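Local atomic coordinates of aminotransferase (PDB entry 3IF2), a protein that probably transfers amino groups between amino acids and keto acids, valine-pyruvate exchange being the likely reaction, with pyridoxal 5'-phosphate as cofactor. Residues E50-T55 against S275-P280; N41-D46 against S418-E423. All coordinates share one frame; numbering follows the deposited sequence.

Interaction 1: residues E50-T55 against S275-P280. With PLP (pyridoxal-5'-phosphate), chain C.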
loop_
_atom_site.group_PDB
_atom_site.type_symbol
_atom_site.label_atom_id
_atom_site.label_comp_id
_atom_site.label_asym_id
_atom_site.label_seq_id
_atom_site.Cartn_x
_atom_site.Cartn_y
_atom_site.Cartn_z
ATOM N N GLU A 50 3.724 11.299 24.054
ATOM C CA GLU A 50 3.177 10.882 25.345
ATOM C C GLU A 50 1.734 10.400 25.197
ATOM O O GLU A 50 1.382 9.359 25.776
ATOM C CB GLU A 50 3.263 12.016 26.376
ATOM C CG GLU A 50 4.653 12.151 26.966
ATOM C CD GLU A 50 5.009 13.546 27.455
ATOM O OE1 GLU A 50 4.133 14.443 27.558
ATOM O OE2 GLU A 50 6.219 13.736 27.724
ATOM N N LEU A 51 0.908 11.154 24.453
ATOM C CA LEU A 51 -0.488 10.747 24.219
ATOM C C LEU A 51 -0.572 9.446 23.396
ATOM O O LEU A 51 -1.381 8.562 23.700
ATOM C CB LEU A 51 -1.298 11.850 23.545
ATOM C CG LEU A 51 -2.764 11.558 23.145
ATOM C CD1 LEU A 51 -3.604 10.933 24.278
ATOM C CD2 LEU A 51 -3.393 12.842 22.629
ATOM N N PHE A 52 0.259 9.362 22.356
ATOM C CA PHE A 52 0.358 8.168 21.552
ATOM C C PHE A 52 0.791 6.952 22.369
ATOM O O PHE A 52 0.181 5.890 22.221
ATOM C CB PHE A 52 1.293 8.350 20.331
ATOM C CG PHE A 52 0.760 9.289 19.239
ATOM C CD1 PHE A 52 -0.624 9.525 19.027
ATOM C CD2 PHE A 52 1.658 9.840 18.333
ATOM C CE1 PHE A 52 -1.066 10.366 18.008
ATOM C CE2 PHE A 52 1.205 10.673 17.296
ATOM C CZ PHE A 52 -0.165 10.931 17.139
ATOM N N LEU A 53 1.804 7.106 23.223
ATOM C CA LEU A 53 2.293 5.985 24.052
ATOM C C LEU A 53 1.222 5.490 25.008
ATOM O O LEU A 53 1.047 4.287 25.167
ATOM C CB LEU A 53 3.569 6.357 24.841
ATOM C CG LEU A 53 4.323 5.228 25.544
ATOM C CD1 LEU A 53 4.490 3.976 24.637
ATOM C CD2 LEU A 53 5.646 5.733 26.067
ATOM N N GLU A 54 0.495 6.426 25.612
ATOM C CA GLU A 54 -0.645 6.114 26.495
ATOM C C GLU A 54 -1.713 5.314 25.751
ATOM O O GLU A 54 -2.196 4.303 26.257
ATOM C CB GLU A 54 -1.240 7.406 27.076
ATOM C CG GLU A 54 -2.609 7.313 27.764
ATOM C CD GLU A 54 -3.100 8.689 28.150
ATOM O OE1 GLU A 54 -2.437 9.328 28.997
ATOM O OE2 GLU A 54 -4.127 9.139 27.594
ATOM N N THR A 55 -2.085 5.791 24.573
ATOM C CA THR A 55 -3.101 5.108 23.761
ATOM C C THR A 55 -2.643 3.674 23.406
ATOM O O THR A 55 -3.396 2.730 23.596
ATOM C CB THR A 55 -3.461 5.906 22.497
ATOM O OG1 THR A 55 -3.795 7.254 22.865
ATOM C CG2 THR A 55 -4.626 5.281 21.793
ATOM N N SER A 275 -0.272 11.048 8.950
ATOM C CA SER A 275 1.185 11.250 8.896
ATOM C C SER A 275 1.659 12.520 9.600
ATOM O O SER A 275 2.580 12.481 10.426
ATOM C CB SER A 275 1.668 11.258 7.443
ATOM O OG SER A 275 1.361 10.036 6.827
ATOM N N LYS A 276 0.968 13.615 9.342
ATOM C CA LYS A 276 1.403 14.912 9.865
ATOM C C LYS A 276 0.901 15.267 11.254
ATOM O O LYS A 276 1.267 16.315 11.780
ATOM C CB LYS A 276 1.190 15.987 8.797
ATOM C CG LYS A 276 1.747 15.575 7.376
ATOM C CD LYS A 276 3.273 15.318 7.327
ATOM C CE LYS A 276 3.721 14.658 6.026
ATOM N NZ LYS A 276 3.096 15.268 4.831
ATOM N N ILE A 277 0.084 14.391 11.858
ATOM C CA ILE A 277 -0.240 14.507 13.277
ATOM C C ILE A 277 0.872 13.814 14.068
ATOM O O ILE A 277 0.903 13.956 15.282
ATOM C CB ILE A 277 -1.683 13.994 13.701
ATOM C CG1 ILE A 277 -1.856 12.465 13.650
ATOM C CG2 ILE A 277 -2.731 14.636 12.829
ATOM C CD1 ILE A 277 -3.197 11.975 14.231
ATOM N N GLY A 278 1.738 13.052 13.381
ATOM C CA GLY A 278 2.872 12.338 13.960
ATOM C C GLY A 278 2.937 10.825 13.769
ATOM O O GLY A 278 3.763 10.202 14.413
ATOM N N LEU A 279 2.108 10.225 12.894
ATOM C CA LEU A 279 2.092 8.753 12.659
ATOM C C LEU A 279 2.396 8.346 11.201
ATOM O O LEU A 279 1.720 7.454 10.649
ATOM C CB LEU A 279 0.741 8.169 13.091
ATOM C CG LEU A 279 0.274 8.399 14.533
ATOM C CD1 LEU A 279 -1.200 7.998 14.702
ATOM C CD2 LEU A 279 1.186 7.665 15.521
ATOM N N PRO A 280 3.446 8.951 10.581
ATOM C CA PRO A 280 3.726 8.641 9.187
ATOM C C PRO A 280 4.153 7.203 8.951
ATOM O O PRO A 280 3.896 6.675 7.867
ATOM C CB PRO A 280 4.861 9.600 8.846
ATOM C CG PRO A 280 5.608 9.711 10.106
ATOM C CD PRO A 280 4.532 9.782 11.143
HETATM N N1 PLP C . 0.128 15.744 0.821
HETATM C C2 PLP C . 1.132 16.664 1.034
HETATM C C2A PLP C . 0.836 18.099 0.732
HETATM C C3 PLP C . 2.382 16.236 1.537
HETATM O O3 PLP C . 3.406 17.116 1.767
HETATM C C4 PLP C . 2.605 14.863 1.793
HETATM C C4A PLP C . 4.041 14.429 2.065
HETATM O O4A PLP C . 4.326 13.686 3.012
HETATM C C5 PLP C . 1.543 13.928 1.556
HETATM C C6 PLP C . 0.314 14.412 1.069
HETATM C C5A PLP C . 1.689 12.407 1.761
HETATM O O4P PLP C . 1.406 11.977 3.076
HETATM P P PLP C . 1.194 10.421 3.406
HETATM O O1P PLP C . 1.264 9.396 2.300
HETATM O O2P PLP C . -0.187 10.431 3.970
HETATM O O3P PLP C . 2.232 10.099 4.408
#

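Interaction 2: residues N41-D46 against S418-E423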
loop_
_atom_site.group_PDB
_atom_site.type_symbol
_atom_site.label_atom_id
_atom_site.label_comp_id
_atom_site.label_asym_id
_atom_site.label_seq_id
_atom_site.Cartn_x
_atom_site.Cartn_y
_atom_site.Cartn_z
ATOM N N ASN A 41 9.498 14.610 6.878
ATOM C CA ASN A 41 9.072 13.901 8.092
ATOM C C ASN A 41 8.631 14.943 9.114
ATOM O O ASN A 41 9.348 15.933 9.282
ATOM C CB ASN A 41 10.212 13.035 8.689
ATOM C CG ASN A 41 9.685 11.882 9.605
ATOM O OD1 ASN A 41 9.176 10.868 9.114
ATOM N ND2 ASN A 41 9.838 12.032 10.926
ATOM N N PRO A 42 7.471 14.750 9.796
ATOM C CA PRO A 42 7.067 15.701 10.879
ATOM C C PRO A 42 8.003 15.666 12.085
ATOM O O PRO A 42 8.711 14.685 12.280
ATOM C CB PRO A 42 5.713 15.158 11.314
ATOM C CG PRO A 42 5.859 13.663 11.089
ATOM C CD PRO A 42 6.532 13.605 9.747
ATOM N N ALA A 43 7.966 16.721 12.891
ATOM C CA ALA A 43 8.817 16.881 14.102
ATOM C C ALA A 43 8.514 15.865 15.204
ATOM O O ALA A 43 7.458 15.258 15.184
ATOM C CB ALA A 43 8.628 18.284 14.674
ATOM N N LYS A 44 9.443 15.709 16.155
ATOM C CA LYS A 44 9.253 14.855 17.348
ATOM C C LYS A 44 8.712 15.749 18.470
ATOM O O LYS A 44 9.490 16.395 19.171
ATOM C CB LYS A 44 10.572 14.173 17.789
ATOM N N ILE A 45 7.383 15.812 18.621
ATOM C CA ILE A 45 6.741 16.666 19.658
ATOM C C ILE A 45 6.427 15.814 20.901
ATOM O O ILE A 45 5.538 14.972 20.885
ATOM C CB ILE A 45 5.487 17.369 19.107
ATOM C CG1 ILE A 45 5.806 18.077 17.750
ATOM C CG2 ILE A 45 4.986 18.351 20.129
ATOM C CD1 ILE A 45 4.606 18.763 17.091
ATOM N N ASP A 46 7.179 16.015 21.973
ATOM C CA ASP A 46 7.043 15.182 23.203
ATOM C C ASP A 46 5.616 14.987 23.697
ATOM O O ASP A 46 5.245 13.860 24.045
ATOM C CB ASP A 46 7.918 15.731 24.362
ATOM C CG ASP A 46 9.436 15.630 24.088
ATOM O OD1 ASP A 46 9.851 14.832 23.221
ATOM O OD2 ASP A 46 10.221 16.346 24.752
ATOM N N SER A 418 12.813 22.674 5.452
ATOM C CA SER A 418 11.957 22.116 6.504
ATOM C C SER A 418 12.156 22.844 7.844
ATOM O O SER A 418 13.281 22.939 8.338
ATOM C CB SER A 418 12.195 20.620 6.711
ATOM O OG SER A 418 11.326 20.139 7.763
ATOM N N ILE A 419 11.067 23.374 8.403
ATOM C CA ILE A 419 11.097 23.965 9.754
ATOM C C ILE A 419 10.684 22.944 10.845
ATOM O O ILE A 419 10.512 23.340 11.980
ATOM C CB ILE A 419 10.403 25.379 9.854
ATOM C CG1 ILE A 419 8.917 25.385 9.432
ATOM C CG2 ILE A 419 11.231 26.396 9.036
ATOM C CD1 ILE A 419 7.997 24.572 10.322
ATOM N N ALA A 420 10.519 21.657 10.488
ATOM C CA ALA A 420 10.297 20.572 11.456
ATOM C C ALA A 420 11.605 20.159 12.145
ATOM O O ALA A 420 11.557 19.531 13.191
ATOM C CB ALA A 420 9.691 19.353 10.777
ATOM N N ALA A 421 12.762 20.491 11.563
ATOM C CA ALA A 421 14.083 20.119 12.117
ATOM C C ALA A 421 14.338 20.770 13.472
ATOM O O ALA A 421 13.748 21.801 13.780
ATOM C CB ALA A 421 15.215 20.489 11.131
ATOM N N ASP A 422 15.215 20.174 14.277
ATOM C CA ASP A 422 15.516 20.753 15.585
ATOM C C ASP A 422 16.227 22.104 15.405
ATOM O O ASP A 422 16.775 22.431 14.334
ATOM C CB ASP A 422 16.232 19.796 16.564
ATOM C CG ASP A 422 17.654 19.458 16.152
ATOM O OD1 ASP A 422 18.559 20.343 16.182
ATOM O OD2 ASP A 422 17.884 18.263 15.859
ATOM N N GLU A 423 16.178 22.876 16.474
ATOM C CA GLU A 423 16.666 24.235 16.486
ATOM C C GLU A 423 18.116 24.352 16.030
ATOM O O GLU A 423 18.413 25.163 15.162
ATOM C CB GLU A 423 16.440 24.816 17.880
ATOM C CG GLU A 423 16.765 26.296 18.045
ATOM C CD GLU A 423 16.160 26.903 19.305
ATOM O OE1 GLU A 423 15.109 26.407 19.815
ATOM O OE2 GLU A 423 16.737 27.909 19.766
HETATM O O HOH W 1 11.313 17.462 7.802
#

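Interaction 1: residues E50-T55 against S275-P280
The ring of F52, on helix 46-60, packs on L279 and I277, in the turn region that carries K276, the lysine facing the cofactor in this fold type I aminotransferase. L279 meets the ring from the opposite direction and lays CD2 over one face in a CH-pi contact, 3.7 Å from the centroid of the F52 ring and 21° off its normal, shifted toward the rim. Near the plane of the same ring, the backbone O of I277 lies at the edge, 3.7 Å from F52 CZ. I277 CG1 adds an apolar touch on CZ. The first torsion of F52 (chi1 -69°) sets CG opposite the carbonyl carbon, and this carries the ring away from the helix toward the turn. With an alanine in place of F52, L279 CD2 would probably lose the face it rests on, and a gap would be likely to open between helix and turn.

S275 to G278 form a type I beta turn, closed by G278 N bonding S275 O at 3.1 Å. Around this apolar cluster, helix 311-321 supplies I315 against L279, helix 324-351 places I325 and I333 against I277, and M76 of the second subunit also packs on L279.

Beyond the turn lies the cofactor. S275 OG donates to phosphate oxygen O3P of PLP at 2.6 Å; R283 and S273 also hydrogen-bond to the cofactor. The chain of K276, bent at chi2 and chi4, brings NZ to 2.7 Å from the aldehyde oxygen O4A of PLP, and NZ stands 3.0 Å from PLP C4A.

Interaction 2: residues N41-D46 against S418-E423
S418 OG has two partners: a water 2.7 Å away, which links it to N41, and the backbone N of A420, which donates to it. The water gives a hydrogen to N41 O at 2.9 Å, so a single molecule bridges the segments. The bond from A420 N to S418 OG, 3.2 Å long with an N-H...O angle of 151°, makes an ST turn at the end of strand 414-418. With OG turned opposite its own backbone N (chi1 180°), S418 serves both partners at once.

The turn brings A420 up to N41-D46. Its CB methyl sits 3.7 Å from N41 O, the carbonyl oxygen that takes the water, and 4.2 Å from A43 CB. In return A43 CB comes to 3.5 Å from A420 O, each alanine thus setting its methyl beside the other segment's backbone.

Both segments have further anchors. A43 N is hydrogen-bonded to Y337 OH and I419 O to Q340 NE2, two residues of helix 324-351, while the side chain of N41 reaches the second subunit, where its OD1 meets Y79 N and its ND2 weakly bonds A77 O. D422, at the N-cap of helix 423-441, caps T425 N through OD1.

The contact therefore joins the approach to helix 46-60 with the end of strand 414-418, through methyl groups and one water. Since its polar link runs through that water, the seam is probably held in place as much by the outside anchors as by its own bonds.

In the fold
The centres of the two interactions are 14 Å apart, on the same side of the chain's centre. Along the sequence N41-D46 comes first and leads directly into helix 46-60, which bears E50-T55; S275-P280 follows far later, between strands 268-273 and 285-288 of the large mixed sheet, and S418-E423 last, at the end of strand 414-418 in a second mixed sheet. S275-P280 also touches N41-D46: P42 CG lies 3.5 Å from S275 O, and P280 CG packs on N41 and P42. Helix 324-351 borders both interactions. The segment leading into helix 46-60 thus lies between the cofactor-binding turn and the loop that follows strand 414-418, with the second subunit touching both interactions.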